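Local structure of putative lipoate-protein ligase A subunit 2 (Thermoplasma acidophilum DSM 1728, 3R07) at residues K10-V21 against G78-R89. The protein is of unknown function but belongs to the family of bacterial lipoate protein ligase C-terminal domains, as a small alpha+beta protein. Residues are numbered along the deposited sequence; the frame is centred on the assembly and turned at random.
Sequences KNWKAKKGLIRV and GVEPEDFIQALR
Ala87, Trp12 and Ile19 bury the most surface where helix 83-88 packs against the hairpin of strands 10-13 and 18-21. The Ala87 methyl faces both strands. It meets Trp12 CB, and its CB is 4.0 Å from Ile19 CG2 and 3.9 Å from Val21 CG2. A small residue here is consistent with the close approach of the helix, whose axis passes 7.7 Å from that of strand 10-13.

Trp12 crosses the side chains of the helix. Its CG is anti to the backbone N (chi1 175°), which carries the indole over Gln86, with its NE1 edge turned to Asp83. Gln86 CB sits under one face of the five-membered ring in a CH-pi contact, 3.7 Å from the centroid. At the ring edge, Trp12 NE1 donates to Asp83 OD1 at 2.8 Å, using the anti lone pair of that oxygen. The other oxygen, Asp83 OD2, accepts from Glu80 N, so the carboxylate is held through both oxygens and ties the indole to the turn before the helix. Ala14 CB packs against the same carboxylate.

Ile19 points its CD1 over the centre of the Phe84 ring, 3.5 Å from the centroid, and also touches Val79 CG1. Ahead of the helix, Lys16 N donates a nearly straight hydrogen bond (170°) to Gly78 O at 3.1 Å. At the other end, Lys10 NZ donates a hydrogen bond to Arg89 O at 2.9 Å.

The helix thus covers part of one face of the three-stranded antiparallel sheet. Ile19 also touches Ile35 of strand 29-36, while Phe84 continues the apolar layer to Leu50 of helix 46-54 and Tyr70 of helix 62-70.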
loop_
_atom_site.group_PDB
_atom_site.type_symbol
_atom_site.label_atom_id
_atom_site.label_comp_id
_atom_site.label_asym_id
_atom_site.label_seq_id
_atom_site.Cartn_x
_atom_site.Cartn_y
_atom_site.Cartn_z
ATOM N N LYS B 10 9.541 -6.074 18.777
ATOM C CA LYS B 10 8.924 -7.346 18.473
ATOM C C LYS B 10 8.223 -7.303 17.107
ATOM O O LYS B 10 7.539 -6.338 16.800
ATOM C CB LYS B 10 7.914 -7.611 19.575
ATOM C CG LYS B 10 7.978 -8.972 20.172
ATOM C CD LYS B 10 6.793 -9.142 21.089
ATOM C CE LYS B 10 6.001 -10.343 20.662
ATOM N NZ LYS B 10 6.474 -11.509 21.408
ATOM N N ASN B 11 8.421 -8.333 16.289
ATOM C CA ASN B 11 7.651 -8.525 15.049
ATOM C C ASN B 11 6.572 -9.559 15.274
ATOM O O ASN B 11 6.688 -10.394 16.156
ATOM C CB ASN B 11 8.536 -9.031 13.916
ATOM C CG ASN B 11 9.798 -8.235 13.765
ATOM O OD1 ASN B 11 9.801 -7.002 13.838
ATOM N ND2 ASN B 11 10.894 -8.936 13.557
ATOM N N TRP B 12 5.521 -9.511 14.477
ATOM C CA TRP B 12 4.507 -10.547 14.524
ATOM C C TRP B 12 3.807 -10.742 13.185
ATOM O O TRP B 12 3.137 -9.829 12.722
ATOM C CB TRP B 12 3.480 -10.262 15.620
ATOM C CG TRP B 12 2.351 -11.261 15.594
ATOM C CD1 TRP B 12 1.030 -11.004 15.329
ATOM C CD2 TRP B 12 2.452 -12.682 15.803
ATOM N NE1 TRP B 12 0.304 -12.172 15.369
ATOM C CE2 TRP B 12 1.147 -13.219 15.658
ATOM C CE3 TRP B 12 3.517 -13.557 16.104
ATOM C CZ2 TRP B 12 0.875 -14.603 15.812
ATOM C CZ3 TRP B 12 3.247 -14.926 16.257
ATOM C CH2 TRP B 12 1.937 -15.434 16.106
ATOM N N LYS B 13 3.974 -11.920 12.569
ATOM C CA LYS B 13 3.223 -12.289 11.363
ATOM C C LYS B 13 1.774 -12.541 11.727
ATOM O O LYS B 13 1.479 -13.361 12.592
ATOM C CB LYS B 13 3.802 -13.528 10.673
ATOM C CG LYS B 13 4.870 -13.273 9.569
ATOM C CD LYS B 13 4.324 -12.501 8.341
ATOM C CE LYS B 13 3.326 -13.322 7.500
ATOM N NZ LYS B 13 2.208 -12.486 6.949
ATOM N N ALA B 14 0.874 -11.791 11.105
ATOM C CA ALA B 14 -0.551 -12.073 11.178
ATOM C C ALA B 14 -0.924 -12.826 9.888
ATOM O O ALA B 14 -0.025 -13.178 9.103
ATOM C CB ALA B 14 -1.344 -10.780 11.323
ATOM N N LYS B 15 -2.220 -13.069 9.656
ATOM C CA LYS B 15 -2.620 -13.782 8.440
ATOM C C LYS B 15 -2.349 -12.931 7.198
ATOM O O LYS B 15 -1.760 -13.414 6.231
ATOM C CB LYS B 15 -4.069 -14.298 8.490
ATOM C CG LYS B 15 -4.234 -15.700 7.849
ATOM C CD LYS B 15 -5.700 -16.025 7.486
ATOM C CE LYS B 15 -5.838 -17.401 6.792
ATOM N NZ LYS B 15 -6.979 -17.443 5.811
ATOM N N LYS B 16 -2.752 -11.666 7.216
ATOM C CA LYS B 16 -2.134 -10.739 6.267
ATOM C C LYS B 16 -1.427 -9.552 6.957
ATOM O O LYS B 16 -2.069 -8.686 7.562
ATOM C CB LYS B 16 -3.101 -10.305 5.151
ATOM C CG LYS B 16 -2.380 -9.754 3.882
ATOM C CD LYS B 16 -1.276 -10.719 3.336
ATOM C CE LYS B 16 -0.305 -10.019 2.361
ATOM N NZ LYS B 16 -0.933 -9.710 1.024
ATOM N N GLY B 17 -0.100 -9.535 6.889
ATOM C CA GLY B 17 0.650 -8.436 7.477
ATOM C C GLY B 17 1.643 -8.755 8.579
ATOM O O GLY B 17 1.844 -9.910 8.961
ATOM N N LEU B 18 2.275 -7.700 9.077
ATOM C CA LEU B 18 3.357 -7.817 10.022
ATOM C C LEU B 18 3.226 -6.631 10.962
ATOM O O LEU B 18 3.331 -5.497 10.537
ATOM C CB LEU B 18 4.702 -7.818 9.280
ATOM C CG LEU B 18 6.000 -8.148 10.038
ATOM C CD1 LEU B 18 6.251 -9.657 10.219
ATOM C CD2 LEU B 18 7.213 -7.524 9.358
ATOM N N ILE B 19 2.950 -6.892 12.230
ATOM C CA ILE B 19 2.927 -5.833 13.237
ATOM C C ILE B 19 4.281 -5.731 13.947
ATOM O O ILE B 19 4.790 -6.722 14.461
ATOM C CB ILE B 19 1.805 -6.055 14.263
ATOM C CG1 ILE B 19 0.534 -6.555 13.553
ATOM C CG2 ILE B 19 1.577 -4.768 15.072
ATOM C CD1 ILE B 19 -0.706 -6.609 14.411
ATOM N N ARG B 20 4.894 -4.548 13.916
ATOM C CA ARG B 20 6.123 -4.297 14.690
ATOM C C ARG B 20 5.740 -3.418 15.840
ATOM O O ARG B 20 5.004 -2.446 15.659
ATOM C CB ARG B 20 7.190 -3.584 13.890
ATOM C CG ARG B 20 7.458 -4.117 12.518
ATOM C CD ARG B 20 8.700 -3.489 11.978
ATOM N NE ARG B 20 8.969 -3.897 10.610
ATOM C CZ ARG B 20 9.590 -5.019 10.250
ATOM N NH1 ARG B 20 10.005 -5.881 11.165
ATOM N NH2 ARG B 20 9.794 -5.288 8.964
ATOM N N VAL B 21 6.232 -3.760 17.026
ATOM C CA VAL B 21 5.973 -2.958 18.222
ATOM C C VAL B 21 7.280 -2.590 18.900
ATOM O O VAL B 21 8.189 -3.410 18.936
ATOM C CB VAL B 21 5.080 -3.709 19.242
ATOM C CG1 VAL B 21 4.820 -2.818 20.392
ATOM C CG2 VAL B 21 3.758 -4.095 18.646
ATOM N N GLY B 78 -7.775 -8.627 7.692
ATOM C CA GLY B 78 -6.790 -9.720 7.767
ATOM C C GLY B 78 -5.875 -9.655 8.990
ATOM O O GLY B 78 -4.857 -10.365 9.060
ATOM N N VAL B 79 -6.234 -8.789 9.937
ATOM C CA VAL B 79 -5.523 -8.645 11.187
ATOM C C VAL B 79 -6.577 -8.614 12.287
ATOM O O VAL B 79 -7.292 -7.624 12.480
ATOM C CB VAL B 79 -4.607 -7.373 11.217
ATOM C CG1 VAL B 79 -4.009 -7.162 12.583
ATOM C CG2 VAL B 79 -3.484 -7.475 10.209
ATOM N N GLU B 80 -6.666 -9.734 12.994
ATOM C CA GLU B 80 -7.595 -9.920 14.108
ATOM C C GLU B 80 -7.130 -9.147 15.349
ATOM O O GLU B 80 -5.965 -8.755 15.431
ATOM C CB GLU B 80 -7.709 -11.418 14.408
ATOM C CG GLU B 80 -8.399 -12.226 13.303
ATOM C CD GLU B 80 -9.918 -12.053 13.307
ATOM O OE1 GLU B 80 -10.598 -12.727 14.124
ATOM O OE2 GLU B 80 -10.428 -11.251 12.488
ATOM N N PRO B 81 -8.032 -8.917 16.321
ATOM C CA PRO B 81 -7.619 -8.274 17.580
ATOM C C PRO B 81 -6.628 -9.092 18.436
ATOM O O PRO B 81 -5.875 -8.519 19.217
ATOM C CB PRO B 81 -8.947 -8.062 18.326
ATOM C CG PRO B 81 -9.859 -9.111 17.771
ATOM C CD PRO B 81 -9.474 -9.217 16.311
ATOM N N GLU B 82 -6.626 -10.412 18.288
ATOM C CA GLU B 82 -5.687 -11.234 19.035
ATOM C C GLU B 82 -4.297 -11.238 18.379
ATOM O O GLU B 82 -3.365 -11.849 18.897
ATOM C CB GLU B 82 -6.250 -12.657 19.326
ATOM C CG GLU B 82 -6.548 -13.578 18.106
ATOM C CD GLU B 82 -7.930 -13.353 17.435
ATOM O OE1 GLU B 82 -8.741 -12.532 17.920
ATOM O OE2 GLU B 82 -8.197 -14.008 16.403
ATOM N N ASP B 83 -4.162 -10.537 17.251
ATOM C CA ASP B 83 -2.855 -10.318 16.603
ATOM C C ASP B 83 -2.056 -9.178 17.254
ATOM O O ASP B 83 -0.839 -9.258 17.369
ATOM C CB ASP B 83 -3.025 -10.036 15.108
ATOM C CG ASP B 83 -3.183 -11.303 14.277
ATOM O OD1 ASP B 83 -2.262 -12.155 14.284
ATOM O OD2 ASP B 83 -4.222 -11.427 13.585
ATOM N N PHE B 84 -2.744 -8.113 17.656
ATOM C CA PHE B 84 -2.127 -7.036 18.432
ATOM C C PHE B 84 -1.820 -7.465 19.874
ATOM O O PHE B 84 -1.070 -6.789 20.585
ATOM C CB PHE B 84 -3.011 -5.791 18.429
ATOM C CG PHE B 84 -3.047 -5.085 17.112
ATOM C CD1 PHE B 84 -2.047 -4.180 16.765
ATOM C CD2 PHE B 84 -4.078 -5.317 16.214
ATOM C CE1 PHE B 84 -2.073 -3.515 15.541
ATOM C CE2 PHE B 84 -4.112 -4.655 14.988
ATOM C CZ PHE B 84 -3.104 -3.754 14.648
ATOM N N ILE B 85 -2.417 -8.582 20.295
ATOM C CA ILE B 85 -2.111 -9.217 21.574
ATOM C C ILE B 85 -0.773 -9.956 21.481
ATOM O O ILE B 85 0.115 -9.708 22.288
ATOM C CB ILE B 85 -3.293 -10.118 22.044
ATOM C CG1 ILE B 85 -4.302 -9.254 22.805
ATOM C CG2 ILE B 85 -2.823 -11.313 22.905
ATOM C CD1 ILE B 85 -5.733 -9.443 22.358
ATOM N N GLN B 86 -0.618 -10.830 20.487
ATOM C CA GLN B 86 0.659 -11.507 20.275
ATOM C C GLN B 86 1.812 -10.519 20.035
ATOM O O GLN B 86 2.912 -10.713 20.550
ATOM C CB GLN B 86 0.585 -12.541 19.136
ATOM C CG GLN B 86 -0.241 -13.813 19.426
ATOM C CD GLN B 86 -0.072 -14.343 20.852
ATOM O OE1 GLN B 86 -1.025 -14.364 21.632
ATOM N NE2 GLN B 86 1.141 -14.758 21.197
ATOM N N ALA B 87 1.542 -9.464 19.266
ATOM C CA ALA B 87 2.538 -8.434 18.936
ATOM C C ALA B 87 3.057 -7.707 20.170
ATOM O O ALA B 87 4.256 -7.505 20.335
ATOM C CB ALA B 87 1.937 -7.434 17.967
ATOM N N LEU B 88 2.119 -7.343 21.029
ATOM C CA LEU B 88 2.343 -6.528 22.203
ATOM C C LEU B 88 2.731 -7.311 23.466
ATOM O O LEU B 88 2.944 -6.698 24.512
ATOM C CB LEU B 88 1.043 -5.798 22.481
ATOM C CG LEU B 88 1.020 -4.334 22.849
ATOM C CD1 LEU B 88 1.908 -3.554 21.924
ATOM C CD2 LEU B 88 -0.408 -3.881 22.681
ATOM N N ARG B 89 2.798 -8.644 23.381
ATOM C CA ARG B 89 3.074 -9.487 24.556
ATOM C C ARG B 89 4.518 -9.877 24.658
ATOM O O ARG B 89 5.095 -10.405 23.704
ATOM C CB ARG B 89 2.235 -10.769 24.572
ATOM C CG ARG B 89 0.949 -10.656 25.366
ATOM C CD ARG B 89 1.182 -10.526 26.887
ATOM N NE ARG B 89 0.151 -9.679 27.505
ATOM C CZ ARG B 89 -1.103 -10.061 27.778
ATOM N NH1 ARG B 89 -1.522 -11.300 27.507
ATOM N NH2 ARG B 89 -1.948 -9.190 28.328
#